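Local coordinates for DNA repair protein rhp9/CRB2 (Schizosaccharomyces pombe, PDB 2FHD) that acts in DNA repair, probably recognising methylated histone H4 through its tandem tudor domains, at residues 8-13 and 141-146; 15-20 and 56-61; 84-89 and 114-119; 104-109 and 120-125. All blocks are in the same frame, centred on the assembly; numbering follows the deposited sequence. Where two conformers were deposited one is given.

Contact 1 (8-13 and 141-146); sequences FKNRVL and TLKDMK. With PO4 (phosphate ion), chain F.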
loop_
_atom_site.group_PDB
_atom_site.type_symbol
_atom_site.label_atom_id
_atom_site.label_comp_id
_atom_site.label_asym_id
_atom_site.label_seq_id
_atom_site.Cartn_x
_atom_site.Cartn_y
_atom_site.Cartn_z
ATOM N N PHE A 8 18.543 -6.664 -7.500
ATOM C CA PHE A 8 18.643 -7.991 -6.862
ATOM C C PHE A 8 19.535 -7.948 -5.614
ATOM O O PHE A 8 19.320 -8.694 -4.681
ATOM C CB PHE A 8 19.139 -9.087 -7.853
ATOM C CG PHE A 8 20.605 -8.919 -8.317
ATOM C CD1 PHE A 8 20.910 -8.267 -9.500
ATOM C CD2 PHE A 8 21.653 -9.430 -7.566
ATOM C CE1 PHE A 8 22.221 -8.165 -9.922
ATOM C CE2 PHE A 8 22.975 -9.344 -7.988
ATOM C CZ PHE A 8 23.267 -8.715 -9.156
ATOM N N LYS A 9 20.517 -7.061 -5.636
ATOM C CA LYS A 9 21.418 -6.776 -4.509
ATOM C C LYS A 9 20.682 -6.333 -3.203
ATOM O O LYS A 9 21.223 -6.490 -2.136
ATOM C CB LYS A 9 22.415 -5.718 -4.985
ATOM C CG LYS A 9 23.411 -6.331 -5.950
ATOM C CD LYS A 9 24.092 -5.337 -6.896
ATOM C CE LYS A 9 25.449 -5.916 -7.449
ATOM N NZ LYS A 9 26.300 -4.939 -8.284
ATOM N N ASN A 10 19.450 -5.814 -3.331
ATOM C CA ASN A 10 18.509 -5.623 -2.215
ATOM C C ASN A 10 17.782 -6.870 -1.632
ATOM O O ASN A 10 17.016 -6.736 -0.662
ATOM C CB ASN A 10 17.419 -4.622 -2.563
ATOM C CG ASN A 10 17.976 -3.226 -2.740
ATOM O OD1 ASN A 10 18.957 -3.053 -3.450
ATOM N ND2 ASN A 10 17.371 -2.223 -2.060
ATOM N N ARG A 11 18.025 -8.047 -2.195
ATOM C CA ARG A 11 17.450 -9.258 -1.611
ATOM C C ARG A 11 18.054 -9.620 -0.249
ATOM O O ARG A 11 19.286 -9.723 -0.093
ATOM C CB ARG A 11 17.561 -10.425 -2.604
ATOM C CG ARG A 11 16.823 -10.183 -3.940
ATOM C CD ARG A 11 15.288 -10.164 -3.732
ATOM N NE ARG A 11 14.775 -11.493 -3.499
ATOM C CZ ARG A 11 13.550 -11.731 -3.060
ATOM N NH1 ARG A 11 12.794 -10.709 -2.765
ATOM N NH2 ARG A 11 13.088 -12.981 -2.894
ATOM N N VAL A 12 17.160 -9.869 0.706
ATOM C CA VAL A 12 17.516 -10.177 2.090
ATOM C C VAL A 12 16.752 -11.419 2.538
ATOM O O VAL A 12 15.832 -11.873 1.828
ATOM C CB VAL A 12 17.261 -8.938 3.095
ATOM C CG1 VAL A 12 18.261 -7.785 2.729
ATOM C CG2 VAL A 12 15.769 -8.371 3.030
ATOM N N LEU A 13 17.160 -11.941 3.686
ATOM C CA LEU A 13 16.402 -12.841 4.491
ATOM C C LEU A 13 15.985 -11.984 5.710
ATOM O O LEU A 13 16.831 -11.419 6.420
ATOM C CB LEU A 13 17.272 -14.048 4.894
ATOM C CG LEU A 13 17.558 -15.052 3.750
ATOM C CD1 LEU A 13 18.784 -15.964 4.039
ATOM C CD2 LEU A 13 16.321 -15.966 3.404
ATOM N N THR A 141 24.914 -1.744 -0.355
ATOM C CA THR A 141 23.428 -1.648 -0.254
ATOM C C THR A 141 22.955 -0.314 0.420
ATOM O O THR A 141 23.295 -0.011 1.549
ATOM C CB THR A 141 22.824 -2.943 0.428
ATOM O OG1 THR A 141 23.583 -4.114 0.055
ATOM C CG2 THR A 141 21.346 -3.135 0.031
ATOM N N LEU A 142 22.189 0.509 -0.311
ATOM C CA LEU A 142 22.024 2.097 -0.026
ATOM C C LEU A 142 21.662 3.043 -1.335
ATOM O O LEU A 142 22.530 3.150 -2.233
ATOM C CB LEU A 142 23.235 2.713 0.769
ATOM C CG LEU A 142 23.200 4.272 0.606
ATOM C CD1 LEU A 142 23.810 5.116 1.820
ATOM C CD2 LEU A 142 23.560 4.928 -0.830
ATOM N N LYS A 143 20.466 3.712 -1.481
ATOM C CA LYS A 143 19.198 3.642 -0.660
ATOM C C LYS A 143 18.497 4.903 -0.086
ATOM O O LYS A 143 19.097 5.760 0.577
ATOM C CB LYS A 143 19.138 2.467 0.318
ATOM C CG LYS A 143 18.724 1.174 -0.492
ATOM C CD LYS A 143 18.400 -0.055 0.309
ATOM C CE LYS A 143 17.456 0.283 1.341
ATOM N NZ LYS A 143 18.413 0.492 2.474
ATOM N N ASP A 144 17.186 4.961 -0.323
ATOM C CA ASP A 144 16.364 6.149 -0.002
ATOM C C ASP A 144 15.289 6.000 1.072
ATOM O O ASP A 144 14.489 5.087 1.009
ATOM C CB ASP A 144 15.637 6.568 -1.266
ATOM C CG ASP A 144 16.474 7.414 -2.144
ATOM O OD1 ASP A 144 16.624 8.626 -1.833
ATOM O OD2 ASP A 144 16.950 6.907 -3.174
HETATM N N MSE A 145 15.159 6.945 1.997
HETATM C CA MSE A 145 13.951 7.001 2.865
HETATM C C MSE A 145 12.616 7.095 2.070
HETATM O O MSE A 145 12.576 7.794 1.067
HETATM C CB MSE A 145 14.017 8.201 3.824
HETATM C CG MSE A 145 15.235 8.262 4.705
HETATM SE SE MSE A 145 15.117 7.108 6.245
HETATM C CE MSE A 145 13.098 7.488 6.900
ATOM N N LYS A 146 11.539 6.419 2.502
ATOM C CA LYS A 146 10.233 6.637 1.865
ATOM C C LYS A 146 9.869 8.156 1.978
ATOM O O LYS A 146 10.033 8.745 3.043
ATOM C CB LYS A 146 9.162 5.747 2.490
ATOM C CG LYS A 146 9.392 4.220 2.409
ATOM C CD LYS A 146 8.592 3.466 1.321
ATOM C CE LYS A 146 9.380 3.456 -0.010
ATOM N NZ LYS A 146 9.057 2.331 -0.953
HETATM P P PO4 F . 9.154 3.753 -4.768
HETATM O O1 PO4 F . 9.179 2.491 -3.891
HETATM O O2 PO4 F . 9.452 4.979 -3.899
HETATM O O3 PO4 F . 10.166 3.692 -5.909
HETATM O O4 PO4 F . 7.777 3.838 -5.450
#

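Contact 2 (15-20 and 56-61); sequences FFKGYP and SNQIKR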
loop_
_atom_site.group_PDB
_atom_site.type_symbol
_atom_site.label_atom_id
_atom_site.label_comp_id
_atom_site.label_asym_id
_atom_site.label_seq_id
_atom_site.Cartn_x
_atom_site.Cartn_y
_atom_site.Cartn_z
ATOM N N PHE A 15 13.423 -11.365 9.136
ATOM C CA PHE A 15 12.641 -12.070 10.155
ATOM C C PHE A 15 11.172 -11.742 10.002
ATOM O O PHE A 15 10.813 -10.567 10.064
ATOM C CB PHE A 15 13.081 -11.611 11.528
ATOM C CG PHE A 15 12.288 -12.205 12.672
ATOM C CD1 PHE A 15 12.437 -13.540 13.030
ATOM C CD2 PHE A 15 11.401 -11.404 13.423
ATOM C CE1 PHE A 15 11.713 -14.096 14.133
ATOM C CE2 PHE A 15 10.649 -11.963 14.527
ATOM C CZ PHE A 15 10.847 -13.287 14.909
ATOM N N PHE A 16 10.342 -12.760 9.831
ATOM C CA PHE A 16 8.923 -12.574 9.750
ATOM C C PHE A 16 8.327 -12.612 11.150
ATOM O O PHE A 16 8.382 -13.636 11.847
ATOM C CB PHE A 16 8.287 -13.602 8.808
ATOM C CG PHE A 16 6.793 -13.474 8.708
ATOM C CD1 PHE A 16 6.216 -12.432 7.982
ATOM C CD2 PHE A 16 5.953 -14.383 9.371
ATOM C CE1 PHE A 16 4.795 -12.295 7.894
ATOM C CE2 PHE A 16 4.548 -14.267 9.282
ATOM C CZ PHE A 16 3.974 -13.199 8.534
ATOM N N LYS A 17 7.764 -11.457 11.527
ATOM C CA LYS A 17 7.390 -11.089 12.904
ATOM C C LYS A 17 6.037 -11.653 13.344
ATOM O O LYS A 17 5.760 -11.727 14.567
ATOM C CB LYS A 17 7.438 -9.563 13.078
ATOM C CG LYS A 17 8.851 -9.020 13.474
ATOM C CD LYS A 17 9.135 -7.574 13.159
ATOM C CE LYS A 17 7.913 -6.752 13.237
ATOM N NZ LYS A 17 8.328 -5.333 13.121
ATOM N N GLY A 18 5.229 -12.050 12.335
ATOM C CA GLY A 18 4.004 -12.840 12.490
ATOM C C GLY A 18 4.303 -14.289 12.845
ATOM O O GLY A 18 5.453 -14.626 13.162
ATOM N N TYR A 19 3.291 -15.164 12.764
ATOM C CA TYR A 19 3.317 -16.356 13.644
ATOM C C TYR A 19 3.320 -17.823 13.194
ATOM O O TYR A 19 2.640 -18.656 13.830
ATOM C CB TYR A 19 2.367 -16.184 14.855
ATOM C CG TYR A 19 3.071 -15.807 16.171
ATOM C CD1 TYR A 19 2.483 -16.130 17.432
ATOM C CD2 TYR A 19 4.325 -15.145 16.157
ATOM C CE1 TYR A 19 3.122 -15.784 18.637
ATOM C CE2 TYR A 19 4.968 -14.792 17.347
ATOM C CZ TYR A 19 4.369 -15.110 18.579
ATOM O OH TYR A 19 5.036 -14.753 19.728
ATOM N N PRO A 20 4.032 -18.151 12.094
ATOM C CA PRO A 20 5.208 -19.068 12.296
ATOM C C PRO A 20 6.498 -18.146 12.199
ATOM O O PRO A 20 6.620 -17.406 11.215
ATOM C CB PRO A 20 5.077 -20.045 11.096
ATOM C CG PRO A 20 4.547 -19.082 9.897
ATOM C CD PRO A 20 3.719 -17.925 10.654
ATOM N N SER A 56 17.981 -4.092 12.765
ATOM C CA SER A 56 19.237 -4.529 12.114
ATOM C C SER A 56 19.638 -5.926 12.583
ATOM O O SER A 56 20.459 -6.564 11.986
ATOM C CB SER A 56 20.371 -3.563 12.436
ATOM O OG SER A 56 20.783 -3.794 13.788
ATOM N N ASN A 57 19.045 -6.373 13.681
ATOM C CA ASN A 57 19.147 -7.736 14.154
ATOM C C ASN A 57 18.153 -8.720 13.482
ATOM O O ASN A 57 18.111 -9.880 13.839
ATOM C CB ASN A 57 18.778 -7.761 15.646
ATOM C CG ASN A 57 19.902 -7.276 16.543
ATOM O OD1 ASN A 57 21.084 -7.287 16.182
ATOM N ND2 ASN A 57 19.528 -6.802 17.711
ATOM N N GLN A 58 17.344 -8.248 12.563
ATOM C CA GLN A 58 16.313 -9.086 12.028
ATOM C C GLN A 58 16.447 -9.216 10.510
ATOM O O GLN A 58 15.474 -9.584 9.862
ATOM C CB GLN A 58 14.962 -8.500 12.429
ATOM C CG GLN A 58 14.609 -8.767 13.909
ATOM C CD GLN A 58 13.366 -7.940 14.363
ATOM O OE1 GLN A 58 13.132 -6.841 13.892
ATOM N NE2 GLN A 58 12.578 -8.501 15.237
ATOM N N ILE A 59 17.679 -9.032 9.970
ATOM C CA ILE A 59 17.848 -8.944 8.552
ATOM C C ILE A 59 19.270 -9.325 8.172
ATOM O O ILE A 59 20.238 -8.928 8.842
ATOM C CB ILE A 59 17.455 -7.510 8.028
ATOM C CG1 ILE A 59 17.378 -7.410 6.528
ATOM C CG2 ILE A 59 18.426 -6.392 8.468
ATOM C CD1 ILE A 59 16.737 -6.079 6.076
ATOM N N LYS A 60 19.373 -10.144 7.122
ATOM C CA LYS A 60 20.675 -10.581 6.573
ATOM C C LYS A 60 20.652 -10.372 5.062
ATOM O O LYS A 60 19.583 -10.448 4.484
ATOM C CB LYS A 60 20.847 -12.075 6.838
ATOM C CG LYS A 60 20.934 -12.458 8.283
ATOM C CD LYS A 60 22.371 -12.120 8.868
ATOM C CE LYS A 60 22.367 -12.281 10.328
ATOM N NZ LYS A 60 23.717 -11.864 10.889
ATOM N N ARG A 61 21.801 -10.175 4.423
ATOM C CA ARG A 61 21.886 -10.285 2.969
ATOM C C ARG A 61 21.423 -11.710 2.549
ATOM O O ARG A 61 21.777 -12.668 3.193
ATOM C CB ARG A 61 23.349 -10.140 2.524
ATOM C CG ARG A 61 23.833 -8.800 1.971
ATOM C CD ARG A 61 24.673 -8.976 0.652
ATOM N NE ARG A 61 24.462 -7.764 -0.182
ATOM C CZ ARG A 61 24.464 -7.689 -1.525
ATOM N NH1 ARG A 61 24.721 -8.740 -2.299
ATOM N NH2 ARG A 61 24.224 -6.536 -2.110
#

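Contact 3 (84-89 and 114-119); sequences KTFRST and EVTVPI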
loop_
_atom_site.group_PDB
_atom_site.type_symbol
_atom_site.label_atom_id
_atom_site.label_comp_id
_atom_site.label_asym_id
_atom_site.label_seq_id
_atom_site.Cartn_x
_atom_site.Cartn_y
_atom_site.Cartn_z
ATOM N N LYS A 84 25.531 -25.656 -2.869
ATOM C CA LYS A 84 25.983 -24.627 -3.825
ATOM C C LYS A 84 24.793 -23.874 -4.371
ATOM O O LYS A 84 23.737 -24.439 -4.547
ATOM C CB LYS A 84 26.773 -25.282 -4.989
ATOM C CG LYS A 84 27.284 -24.309 -6.098
ATOM C CD LYS A 84 28.453 -24.836 -6.978
ATOM C CE LYS A 84 29.854 -24.437 -6.376
ATOM N NZ LYS A 84 30.062 -22.890 -6.475
ATOM N N THR A 85 24.920 -22.587 -4.616
ATOM C CA THR A 85 23.864 -21.832 -5.297
ATOM C C THR A 85 24.417 -21.523 -6.716
ATOM O O THR A 85 25.666 -21.418 -6.910
ATOM C CB THR A 85 23.641 -20.478 -4.591
ATOM O OG1 THR A 85 24.929 -19.883 -4.505
ATOM C CG2 THR A 85 23.072 -20.623 -3.133
ATOM N N PHE A 86 23.514 -21.405 -7.692
ATOM C CA PHE A 86 23.895 -21.092 -9.019
ATOM C C PHE A 86 22.766 -20.402 -9.751
ATOM O O PHE A 86 21.644 -20.402 -9.268
ATOM C CB PHE A 86 24.416 -22.375 -9.740
ATOM C CG PHE A 86 23.372 -23.430 -9.985
ATOM C CD1 PHE A 86 23.133 -24.415 -9.051
ATOM C CD2 PHE A 86 22.648 -23.464 -11.185
ATOM C CE1 PHE A 86 22.213 -25.433 -9.293
ATOM C CE2 PHE A 86 21.713 -24.496 -11.443
ATOM C CZ PHE A 86 21.467 -25.488 -10.450
ATOM N N ARG A 87 23.081 -19.781 -10.898
ATOM C CA ARG A 87 22.078 -19.264 -11.811
ATOM C C ARG A 87 21.788 -20.211 -13.035
ATOM O O ARG A 87 22.660 -20.507 -13.862
ATOM C CB ARG A 87 22.459 -17.826 -12.237
ATOM C CG ARG A 87 21.320 -17.084 -12.932
ATOM C CD ARG A 87 21.760 -15.743 -13.510
ATOM N NE ARG A 87 20.718 -14.829 -13.060
ATOM C CZ ARG A 87 19.637 -14.459 -13.751
ATOM N NH1 ARG A 87 19.456 -14.827 -15.036
ATOM N NH2 ARG A 87 18.774 -13.636 -13.158
ATOM N N SER A 88 20.551 -20.670 -13.134
ATOM C CA SER A 88 20.198 -21.685 -14.105
ATOM C C SER A 88 19.987 -21.110 -15.491
ATOM O O SER A 88 19.796 -21.843 -16.443
ATOM C CB SER A 88 18.901 -22.416 -13.723
ATOM O OG SER A 88 17.792 -21.561 -13.968
ATOM N N THR A 89 19.971 -19.804 -15.629
ATOM C CA THR A 89 19.546 -19.264 -16.893
ATOM C C THR A 89 20.097 -17.897 -17.124
ATOM O O THR A 89 20.557 -17.226 -16.202
ATOM C CB THR A 89 18.030 -19.162 -16.988
ATOM O OG1 THR A 89 17.709 -18.739 -18.318
ATOM C CG2 THR A 89 17.546 -18.109 -15.995
ATOM N N GLU A 114 21.340 -35.229 -2.090
ATOM C CA GLU A 114 21.230 -33.874 -2.605
ATOM C C GLU A 114 19.974 -33.751 -3.433
ATOM O O GLU A 114 19.563 -34.738 -4.125
ATOM C CB GLU A 114 22.443 -33.531 -3.473
ATOM C CG GLU A 114 23.723 -33.705 -2.712
ATOM C CD GLU A 114 24.909 -33.241 -3.450
ATOM O OE1 GLU A 114 24.994 -33.407 -4.660
ATOM O OE2 GLU A 114 25.814 -32.692 -2.826
ATOM N N VAL A 115 19.402 -32.544 -3.367
ATOM C CA VAL A 115 18.238 -32.142 -4.113
ATOM C C VAL A 115 18.520 -30.758 -4.585
ATOM O O VAL A 115 19.091 -29.949 -3.834
ATOM C CB VAL A 115 16.975 -32.014 -3.186
ATOM C CG1 VAL A 115 15.691 -31.708 -4.030
ATOM C CG2 VAL A 115 16.718 -33.228 -2.547
ATOM N N THR A 116 18.045 -30.438 -5.786
ATOM C CA THR A 116 18.169 -29.096 -6.360
ATOM C C THR A 116 16.811 -28.410 -6.260
ATOM O O THR A 116 15.818 -29.013 -6.620
ATOM C CB THR A 116 18.585 -29.153 -7.796
ATOM O OG1 THR A 116 19.889 -29.694 -7.860
ATOM C CG2 THR A 116 18.606 -27.764 -8.425
ATOM N N VAL A 117 16.764 -27.181 -5.739
ATOM C CA VAL A 117 15.488 -26.529 -5.459
ATOM C C VAL A 117 15.610 -25.016 -5.828
ATOM O O VAL A 117 16.737 -24.493 -5.878
ATOM C CB VAL A 117 15.235 -26.811 -3.961
ATOM C CG1 VAL A 117 15.220 -25.583 -3.083
ATOM C CG2 VAL A 117 14.156 -27.930 -3.689
ATOM N N PRO A 118 14.490 -24.336 -6.152
ATOM C CA PRO A 118 14.592 -22.884 -6.355
ATOM C C PRO A 118 14.962 -22.174 -5.057
ATOM O O PRO A 118 14.461 -22.541 -3.999
ATOM C CB PRO A 118 13.193 -22.461 -6.796
ATOM C CG PRO A 118 12.546 -23.769 -7.381
ATOM C CD PRO A 118 13.108 -24.830 -6.372
ATOM N N ILE A 119 15.866 -21.200 -5.149
ATOM C CA ILE A 119 16.373 -20.389 -4.041
ATOM C C ILE A 119 15.146 -19.660 -3.344
ATOM O O ILE A 119 15.130 -19.489 -2.084
ATOM C CB ILE A 119 17.460 -19.411 -4.689
ATOM C CG1 ILE A 119 18.880 -19.399 -4.042
ATOM C CG2 ILE A 119 16.903 -18.094 -5.058
ATOM C CD1 ILE A 119 18.834 -19.468 -2.698
#

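Contact 4 (104-109 and 120-125); sequences DMVILA and STIYVA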
loop_
_atom_site.group_PDB
_atom_site.type_symbol
_atom_site.label_atom_id
_atom_site.label_comp_id
_atom_site.label_asym_id
_atom_site.label_seq_id
_atom_site.Cartn_x
_atom_site.Cartn_y
_atom_site.Cartn_z
ATOM N N ASP A 104 19.463 -18.300 -8.506
ATOM C CA ASP A 104 18.186 -18.779 -8.855
ATOM C C ASP A 104 17.871 -20.120 -8.205
ATOM O O ASP A 104 16.715 -20.453 -7.954
ATOM C CB ASP A 104 18.531 -19.170 -10.321
ATOM C CG ASP A 104 17.424 -19.295 -11.026
ATOM O OD1 ASP A 104 16.495 -18.672 -10.416
ATOM O OD2 ASP A 104 17.441 -20.009 -11.990
HETATM N N MSE A 105 18.917 -20.955 -8.095
HETATM C CA MSE A 105 18.786 -22.377 -7.712
HETATM C C MSE A 105 19.705 -22.639 -6.542
HETATM O O MSE A 105 20.781 -22.064 -6.417
HETATM C CB MSE A 105 19.188 -23.352 -8.854
HETATM C CG MSE A 105 18.304 -23.218 -10.117
HETATM SE SE MSE A 105 16.550 -23.993 -9.716
HETATM C CE MSE A 105 15.199 -22.522 -10.435
ATOM N N VAL A 106 19.290 -23.553 -5.691
ATOM C CA VAL A 106 20.215 -24.021 -4.688
ATOM C C VAL A 106 20.196 -25.555 -4.580
ATOM O O VAL A 106 19.134 -26.179 -4.622
ATOM C CB VAL A 106 19.931 -23.312 -3.319
ATOM C CG1 VAL A 106 18.555 -23.617 -2.859
ATOM C CG2 VAL A 106 21.010 -23.689 -2.275
ATOM N N ILE A 107 21.362 -26.137 -4.425
ATOM C CA ILE A 107 21.493 -27.543 -4.070
ATOM C C ILE A 107 21.676 -27.725 -2.520
ATOM O O ILE A 107 22.561 -27.118 -1.873
ATOM C CB ILE A 107 22.713 -28.170 -4.837
ATOM C CG1 ILE A 107 22.634 -27.908 -6.332
ATOM C CG2 ILE A 107 22.884 -29.689 -4.477
ATOM C CD1 ILE A 107 24.046 -28.199 -7.045
ATOM N N LEU A 108 20.811 -28.561 -1.959
ATOM C CA LEU A 108 20.641 -28.860 -0.537
ATOM C C LEU A 108 20.955 -30.323 -0.260
ATOM O O LEU A 108 20.617 -31.172 -1.075
ATOM C CB LEU A 108 19.203 -28.647 -0.187
ATOM C CG LEU A 108 18.771 -27.193 -0.311
ATOM C CD1 LEU A 108 17.326 -27.026 0.154
ATOM C CD2 LEU A 108 19.724 -26.282 0.494
ATOM N N ALA A 109 21.582 -30.626 0.887
ATOM C CA ALA A 109 21.956 -31.992 1.279
ATOM C C ALA A 109 21.337 -32.351 2.597
ATOM O O ALA A 109 21.194 -31.533 3.512
ATOM C CB ALA A 109 23.470 -32.139 1.362
ATOM N N SER A 120 14.096 -19.305 -4.106
ATOM C CA SER A 120 12.907 -18.590 -3.534
ATOM C C SER A 120 12.111 -19.399 -2.499
ATOM O O SER A 120 11.295 -18.840 -1.734
ATOM C CB SER A 120 11.914 -18.202 -4.632
ATOM O OG SER A 120 11.317 -19.362 -5.265
ATOM N N THR A 121 12.403 -20.695 -2.440
ATOM C CA THR A 121 11.741 -21.716 -1.583
ATOM C C THR A 121 12.455 -21.801 -0.171
ATOM O O THR A 121 11.954 -22.351 0.798
ATOM C CB THR A 121 11.883 -23.010 -2.470
ATOM O OG1 THR A 121 10.641 -23.526 -2.979
ATOM C CG2 THR A 121 12.866 -23.934 -2.051
ATOM N N ILE A 122 13.630 -21.213 -0.056
ATOM C CA ILE A 122 14.345 -21.181 1.211
ATOM C C ILE A 122 13.638 -20.459 2.327
ATOM O O ILE A 122 13.031 -19.393 2.142
ATOM C CB ILE A 122 15.767 -20.568 1.000
ATOM C CG1 ILE A 122 16.557 -21.456 0.033
ATOM C CG2 ILE A 122 16.558 -20.307 2.326
ATOM C CD1 ILE A 122 16.867 -22.896 0.511
ATOM N N TYR A 123 13.753 -21.013 3.529
ATOM C CA TYR A 123 13.404 -20.257 4.732
ATOM C C TYR A 123 14.285 -20.767 5.829
ATOM O O TYR A 123 14.884 -21.839 5.686
ATOM C CB TYR A 123 11.928 -20.344 5.079
ATOM C CG TYR A 123 11.415 -21.732 5.487
ATOM C CD1 TYR A 123 11.166 -22.042 6.818
ATOM C CD2 TYR A 123 11.175 -22.730 4.518
ATOM C CE1 TYR A 123 10.677 -23.316 7.205
ATOM C CE2 TYR A 123 10.692 -24.004 4.888
ATOM C CZ TYR A 123 10.431 -24.276 6.233
ATOM O OH TYR A 123 9.937 -25.533 6.581
ATOM N N VAL A 124 14.456 -19.968 6.885
ATOM C CA VAL A 124 15.529 -20.222 7.837
ATOM C C VAL A 124 15.085 -20.032 9.269
ATOM O O VAL A 124 14.427 -19.035 9.604
ATOM C CB VAL A 124 16.825 -19.391 7.537
ATOM C CG1 VAL A 124 18.028 -20.035 8.265
ATOM C CG2 VAL A 124 17.126 -19.380 6.062
ATOM N N ALA A 125 15.420 -21.007 10.112
ATOM C CA ALA A 125 15.132 -20.883 11.489
ATOM C C ALA A 125 16.029 -19.805 12.089
ATOM O O ALA A 125 17.240 -19.773 11.836
ATOM C CB ALA A 125 15.332 -22.185 12.181
HETATM O O HOH W 1 14.292 -19.319 -7.428
#

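Contact 1 (8-13 and 141-146)
The backbones of N10 and T141 approach to 6.6 Å between CA atoms, with no backbone hydrogen bond from 8-13 to 141-146. N10 closes a short 3-10 turn, in which R11 N bonds to F8 O at 2.9 Å, just as strand 11-15 begins. The other partner, 141-146, is an irregular C-terminal tail after helix 126-129. The amide of N10 and the chain of K143 slide past each other in opposite directions. N10 ND2 lies 3.4 Å from K143 CD, so the amide nitrogen meets methylenes and not the ammonium group. K143 runs straight at its second torsion (chi2 -171°), which brings CD to the amide; later bends place CE and NZ. That same ND2 donates to L28 O on the neighbouring strand 23-32. T141 places CG2 4.0 Å from K9 O and 4.2 Å from N10 OD1. Farther along the tail, K146 NZ reaches O1 of a phosphate ion, probably from the crystallisation liquor, in one of its two modelled conformers, so this bond is doubtful. R6 also bonds the phosphate, which could partly offset the nearby basic charges. Between the two segments themselves the chemistry is van der Waals packing alone. The polar groups of N10 and T141 are paired with L28 and S138, so the tail lies against the first tudor domain without a direct polar link here.

Contact 2 (15-20 and 56-61)
This contact belongs to the first tudor domain, an SH3-like barrel, where strand 11-15 runs antiparallel to the short closing strand 59-61. It lies at the end of that pairing. F15 N donates to Q58 O at 2.8 Å, with an N-H...O angle of 162°. Beyond F15 the chain leaves the strand and enters the loop toward strand 23-32. The side chains continue the contact next to this backbone bond. CG of F15 is anti to the backbone N (chi1 176°), which carries the ring across the outstretched Q58 chain at a slant. CB of F15 packs 3.7 Å from CB of Q58. The amide and ring planes are only 17° apart. K17 crosses the end of Q58 at about a right angle and touches it with its methylenes. The polar ends look to strand 51-55: Q58 OE1 accepts from N55 N, and K17 NZ bonds to T53 O. The N55 bond holds the oxygen end of the Q58 amide. The F15 ring also meets Y19 of a neighbouring subunit. Q58 NE2 comes obliquely to the F15 ring, 3.6 Å from CD2.

Contact 3 (84-89 and 114-119)
F86 and T116 touch where strands 80-86 and 113-118 flank strand 105-110 in one sheet, and their side chains reach over it. The ring comes with its far end: F86 CZ is 4.2 Å from T116 CG2. The methyl meets the ring obliquely, and the two side chains cross at about a right angle. F86 holds CG between its backbone N and carbonyl carbon (chi1 67°), and this sends the ring over toward 114-119. T116 answers with CG2 placed anti to its own backbone N. A second touch lies between T85 CG2 and I119 CD1, 4.4 Å apart. Both touches are loose apolar contacts, and no hydrogen bond joins the two segments.

The next shell is the strand between them. T116 packs on I107, F86 on M105 and T85 on V106. I119 is buried, and it also packs on F62 and L64, in the loop between strands 59-61 and 69-72. Past F86 the chain turns away from the sheet, and R87 ties up this turn. R87 NH1 donates to T89 O at 2.9 Å. The bond is bent, with an N-H...O angle of 145°, and the donor stands 48° out of the carbonyl plane. The same NH1 also bonds to E91 O, while NE reaches N102 O and S88 OG is bonded to D104. In the antiparallel sheet of the second tudor domain, 113-118 is an outermost strand within the chain. Strand 105-110 pairs with it on one side and with 80-86 on the other.

Contact 4 (104-109 and 120-125)
I122 drives its CD1 methyl against two residues of strand 105-110, and all three side chains are buried. The closest approach is V106 CG1 to I122 CD1, at 3.8 Å. V106 CG1 also lies 4.1 Å from I122 CG1, so the valine methyl covers the outer end of the isoleucine. These two side chains cross at about a right angle. V106 CG1 stands between the backbone N and the carbonyl carbon (chi1 61°), which turns this branch toward I122. From L108 the CD1 methyl approaches more loosely, 4.2 Å from I122 CD1. In this SH3-like barrel of the second tudor domain, 122-123 is the short last strand and pairs with 69-72. Its I122 faces 105-110 across the interior; L108 also packs on V70 and V117. At the other end the packing gives way to water. D104 O accepts from a water at 2.7 Å, and the same water takes a weak bond from S120 N at 3.3 Å. S120 is partly exposed, and S120 OG stays 6.1 Å from D104 O. Here a classic beta bulge sets D104 and M105 together opposite F86 on the adjoining strand.

Contact 4 is the core contact, buried and apolar apart from a water at one end. Contacts 1, 2 and 3 are partly buried. Contacts 1 and 2 share the sheet of the first tudor domain: strands 11-15 and 59-61 are neighbours, and L13 O probably bonds K60 N at 2.9 Å. Contact 2 alone has a direct hydrogen bond between its segments. Contact 1 lays the C-terminal tail on this domain, and its loop along the chain encloses the other three. Contacts 3 and 4 alternate along the chain within the second tudor domain, centres about 8 Å apart, and V117 O probably bonds V106 N.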